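Local coordinates for protein D-alanyl-D-alanine carboxypeptidase (Streptococcus pneumoniae R6, PDB 1XP4) that probably removes the C-terminal D-alanine from peptidoglycan precursor peptides, acting as a serine-type D-Ala-D-Ala carboxypeptidase in cell wall biosynthesis, at residues E80-P85 with V102-S107. Sequence-based numbering, arbitrary orientation.
Sequences EASNIP and VSSANS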
# COMPACT_ATOMS: atom_id res chain seq x y z
N GLU A 80 -15.71 -6.85 -22.21
CA GLU A 80 -16.19 -7.22 -20.91
C GLU A 80 -15.00 -6.99 -20.00
O GLU A 80 -14.31 -7.91 -19.54
CB GLU A 80 -16.68 -8.67 -20.93
CG GLU A 80 -17.84 -8.88 -21.92
CD GLU A 80 -18.90 -7.77 -21.83
OE1 GLU A 80 -18.54 -6.58 -21.98
OE2 GLU A 80 -20.09 -8.09 -21.62
N ALA A 81 -14.74 -5.70 -19.81
CA ALA A 81 -13.67 -5.18 -18.98
C ALA A 81 -14.42 -4.18 -18.10
O ALA A 81 -15.10 -3.30 -18.62
CB ALA A 81 -12.63 -4.45 -19.84
N SER A 82 -14.30 -4.33 -16.79
CA SER A 82 -14.99 -3.44 -15.88
C SER A 82 -14.74 -1.98 -16.25
O SER A 82 -13.61 -1.48 -16.17
CB SER A 82 -14.59 -3.73 -14.43
OG SER A 82 -13.21 -3.99 -14.31
N ASN A 83 -15.80 -1.32 -16.69
CA ASN A 83 -15.74 0.07 -17.10
C ASN A 83 -17.07 0.73 -16.80
O ASN A 83 -17.98 0.12 -16.25
CB ASN A 83 -15.46 0.18 -18.59
CG ASN A 83 -14.02 0.53 -18.89
OD1 ASN A 83 -13.46 1.47 -18.31
ND2 ASN A 83 -13.41 -0.20 -19.82
N ILE A 84 -17.17 1.99 -17.20
CA ILE A 84 -18.38 2.77 -16.99
C ILE A 84 -18.52 3.67 -18.22
O ILE A 84 -17.54 3.99 -18.88
CB ILE A 84 -18.27 3.64 -15.71
CG1 ILE A 84 -17.12 4.63 -15.84
CG2 ILE A 84 -18.03 2.75 -14.51
CD1 ILE A 84 -16.91 5.48 -14.62
N PRO A 85 -19.75 4.10 -18.53
CA PRO A 85 -19.96 4.96 -19.70
C PRO A 85 -19.10 6.21 -19.64
O PRO A 85 -18.99 6.84 -18.58
CB PRO A 85 -21.44 5.28 -19.62
CG PRO A 85 -22.02 4.06 -18.95
CD PRO A 85 -21.03 3.79 -17.86
N VAL A 102 -12.32 2.97 -7.34
CA VAL A 102 -13.60 2.49 -6.84
C VAL A 102 -14.29 1.44 -7.71
O VAL A 102 -14.83 0.46 -7.20
CB VAL A 102 -14.57 3.66 -6.62
CG1 VAL A 102 -15.90 3.15 -6.11
CG2 VAL A 102 -13.96 4.66 -5.63
N SER A 103 -14.27 1.66 -9.02
CA SER A 103 -14.93 0.74 -9.94
C SER A 103 -13.98 -0.07 -10.83
O SER A 103 -14.42 -0.89 -11.63
CB SER A 103 -15.90 1.53 -10.81
OG SER A 103 -16.70 2.36 -10.00
N SER A 104 -12.69 0.18 -10.69
CA SER A 104 -11.70 -0.52 -11.48
C SER A 104 -11.90 -0.29 -12.98
O SER A 104 -11.57 -1.14 -13.81
CB SER A 104 -11.76 -2.03 -11.17
OG SER A 104 -10.62 -2.71 -11.69
N ALA A 105 -12.45 0.88 -13.33
CA ALA A 105 -12.66 1.23 -14.74
C ALA A 105 -11.32 1.28 -15.47
O ALA A 105 -10.45 2.09 -15.14
CB ALA A 105 -13.35 2.58 -14.83
N ASN A 106 -11.15 0.42 -16.47
CA ASN A 106 -9.90 0.37 -17.22
C ASN A 106 -9.66 1.60 -18.10
O ASN A 106 -8.52 2.05 -18.25
CB ASN A 106 -9.83 -0.90 -18.07
CG ASN A 106 -9.82 -2.16 -17.22
OD1 ASN A 106 -8.94 -2.34 -16.37
ND2 ASN A 106 -10.80 -3.04 -17.44
N SER A 107 -10.72 2.15 -18.69
CA SER A 107 -10.55 3.33 -19.52
C SER A 107 -10.16 4.52 -18.67
O SER A 107 -9.56 5.47 -19.15
CB SER A 107 -11.83 3.62 -20.29
OG SER A 107 -11.96 2.68 -21.35
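Asn-83 and Ala-105 bring the two backbones together, CA to CA 4.0 Å, where the loop 80-85 runs across the turn between helices 93-103 and 106-117; the touching parts, 81-84 and 103-107, run 101° apart. The amide N of Asn-106 donates to Ser-82 O at 3.1 Å. The same carbonyl oxygen also receives a CA-H...O contact from Ala-105 CA, at 3.2 Å. One residue on, the Asn-83 side chain points its OD1 at the start of helix 106-117. There it accepts the N-H of Ser-107 at 2.8 Å, in the carbonyl plane on a lone pair, with a nearly straight N-H...O angle of 165°. Two successive amides of the helix's first turn are thus bonded from the loop. Ser-104 to Asn-106 match the SxN motif of penicillin-binding serine enzymes, and Ser-104 is a predicted active-site residue. With positive phi, Ser-104 takes the chain out of helix 93-103, and Ala-105 follows at the N-cap position of the next helix. Ser-104 OG is hydrogen-bonded to Ser-41 OG, the predicted nucleophile, and Asn-106 OD1 accepts from Lys-44, the predicted proton acceptor. Asn-106 ND2 lies 3.3 Å from Ala-81 CB. Ser-82 OG gives a weak hydrogen bond to Ser-104 O. Ser-107 OG bonds to Pro-72 O. Ile-84 CG1 packs loosely on Ala-105 CB at 4.4 Å.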